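Local coordinates for protein spaetzle C-106 (Drosophila melanogaster, PDB 4LXR), which binds the Toll receptor as a disulfide-linked dimeric cytokine, switching on the signalling that sets dorsal-ventral polarity in the embryo and drives antifungal defence, at residues C[45-50]-C[97-102]. Residues are numbered along the deposited sequence; the frame is centred on the assembly and turned at random.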
loop_
_atom_site.group_PDB
_atom_site.type_symbol
_atom_site.label_atom_id
_atom_site.label_comp_id
_atom_site.label_asym_id
_atom_site.label_seq_id
_atom_site.Cartn_x
_atom_site.Cartn_y
_atom_site.Cartn_z
ATOM N N GLU C 45 -23.583 -8.792 10.517
ATOM C CA GLU C 45 -24.159 -8.068 9.393
ATOM C C GLU C 45 -24.036 -8.899 8.130
ATOM O O GLU C 45 -22.934 -9.316 7.766
ATOM C CB GLU C 45 -23.481 -6.712 9.201
ATOM C CG GLU C 45 -24.115 -5.871 8.086
ATOM C CD GLU C 45 -23.569 -4.461 8.045
ATOM O OE1 GLU C 45 -23.024 -4.045 6.991
ATOM O OE2 GLU C 45 -23.684 -3.775 9.084
ATOM N N GLU C 46 -25.166 -9.149 7.473
ATOM C CA GLU C 46 -25.191 -9.962 6.256
ATOM C C GLU C 46 -25.739 -9.174 5.092
ATOM O O GLU C 46 -26.653 -8.381 5.274
ATOM C CB GLU C 46 -26.071 -11.196 6.437
ATOM C CG GLU C 46 -25.472 -12.283 7.292
ATOM C CD GLU C 46 -26.357 -13.508 7.355
ATOM O OE1 GLU C 46 -27.572 -13.345 7.593
ATOM O OE2 GLU C 46 -25.836 -14.631 7.158
ATOM N N CYS C 47 -25.188 -9.400 3.901
ATOM C CA CYS C 47 -25.730 -8.800 2.693
ATOM C C CYS C 47 -27.189 -9.245 2.521
ATOM O O CYS C 47 -27.504 -10.421 2.707
ATOM C CB CYS C 47 -24.907 -9.194 1.462
ATOM S SG CYS C 47 -23.185 -8.590 1.456
ATOM N N GLU C 48 -28.066 -8.302 2.177
ATOM C CA GLU C 48 -29.484 -8.603 2.006
ATOM C C GLU C 48 -29.699 -9.552 0.828
ATOM O O GLU C 48 -30.619 -10.371 0.846
ATOM C CB GLU C 48 -30.316 -7.324 1.839
ATOM C CG GLU C 48 -31.807 -7.519 2.099
ATOM C CD GLU C 48 -32.636 -6.282 1.790
ATOM O OE1 GLU C 48 -32.805 -5.422 2.687
ATOM O OE2 GLU C 48 -33.124 -6.177 0.645
ATOM N N GLY C 49 -28.845 -9.453 -0.187
ATOM C CA GLY C 49 -28.899 -10.383 -1.304
ATOM C C GLY C 49 -27.553 -10.997 -1.662
ATOM O O GLY C 49 -26.522 -10.608 -1.113
ATOM N N ALA C 50 -27.560 -11.955 -2.586
ATOM C CA ALA C 50 -26.321 -12.540 -3.094
ATOM C C ALA C 50 -25.930 -11.951 -4.454
ATOM O O ALA C 50 -26.736 -11.946 -5.384
ATOM C CB ALA C 50 -26.451 -14.056 -3.194
ATOM N N SER C 97 -19.600 -9.794 9.010
ATOM C CA SER C 97 -19.311 -8.587 9.780
ATOM C C SER C 97 -19.778 -7.302 9.103
ATOM O O SER C 97 -19.987 -6.295 9.778
ATOM C CB SER C 97 -17.820 -8.498 10.120
ATOM O OG SER C 97 -17.033 -8.603 8.948
ATOM N N CYS C 98 -19.912 -7.349 7.778
ATOM C CA CYS C 98 -20.514 -6.267 6.997
ATOM C C CYS C 98 -20.608 -6.616 5.513
ATOM O O CYS C 98 -20.024 -7.605 5.058
ATOM C CB CYS C 98 -19.763 -4.935 7.169
ATOM S SG CYS C 98 -18.117 -4.876 6.462
ATOM N N CYS C 99 -21.337 -5.779 4.776
ATOM C CA CYS C 99 -21.559 -5.949 3.348
ATOM C C CYS C 99 -20.985 -4.743 2.631
ATOM O O CYS C 99 -21.320 -3.605 2.941
ATOM C CB CYS C 99 -23.061 -6.036 3.068
ATOM S SG CYS C 99 -23.516 -6.564 1.401
ATOM N N LYS C 100 -20.097 -4.968 1.678
ATOM C CA LYS C 100 -19.435 -3.832 1.044
ATOM C C LYS C 100 -19.455 -3.962 -0.459
ATOM O O LYS C 100 -19.506 -5.070 -0.995
ATOM C CB LYS C 100 -17.984 -3.699 1.528
ATOM C CG LYS C 100 -17.843 -3.640 3.039
ATOM C CD LYS C 100 -16.529 -2.982 3.476
ATOM C CE LYS C 100 -15.347 -3.920 3.368
ATOM N NZ LYS C 100 -14.097 -3.195 3.729
ATOM N N CYS C 101 -19.376 -2.825 -1.130
ATOM C CA CYS C 101 -19.398 -2.808 -2.576
ATOM C C CYS C 101 -17.985 -2.965 -3.099
ATOM O O CYS C 101 -17.110 -2.165 -2.787
ATOM C CB CYS C 101 -20.017 -1.508 -3.093
ATOM S SG CYS C 101 -20.050 -1.410 -4.886
ATOM N N ALA C 102 -17.769 -4.010 -3.889
ATOM C CA ALA C 102 -16.450 -4.303 -4.439
ATOM C C ALA C 102 -16.351 -3.805 -5.879
ATOM O O ALA C 102 -17.248 -4.038 -6.685
ATOM C CB ALA C 102 -16.186 -5.797 -4.371
#
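C47 and C99 are joined by a disulfide, SG to SG 2.1 Å, with a chi3 of 108° that turns the two CB-SG arms roughly crosswise. The two arms start differently: the CB of C99 faces strand 43-47, whereas C47 sets its CB off to the flank and its SG, beside the backbone N, closes the gap. Two residues earlier on its strand, E45 also faces across. With CG opposite the backbone N (chi1 -176°) and the chain extended beyond it, the side chain runs over the C98 backbone, CG sitting 3.8 Å from C98 CA. Its carboxylate ends beside C98, OE1 3.4 Å from C98 CB, and OE1 takes the C99 N-H, N to OE1 3.3 Å. That long bond is bent at the hydrogen and comes to the anti side of the oxygen, somewhat out of the carboxylate plane. Strands 43-47 and 95-102 run in roughly the same direction here, 31° apart, and belong to two separate antiparallel hairpins of the cystine-knot fold; C47-C99 ties one to the other, and two residues on along strand 95-102, C101 is bonded to C54. C98 turns its CB outward, though that atom still touches E45, and its SG forms the interchain disulfide with C98 of the second subunit. K100 of that subunit forms a salt bridge with E45 OE1, which thus serves two donors, and R14 pairs with OE2 from within the chain, so this buried acid is probably held ionised. E48, the residue after C47, forms a salt bridge with R78 of Toll.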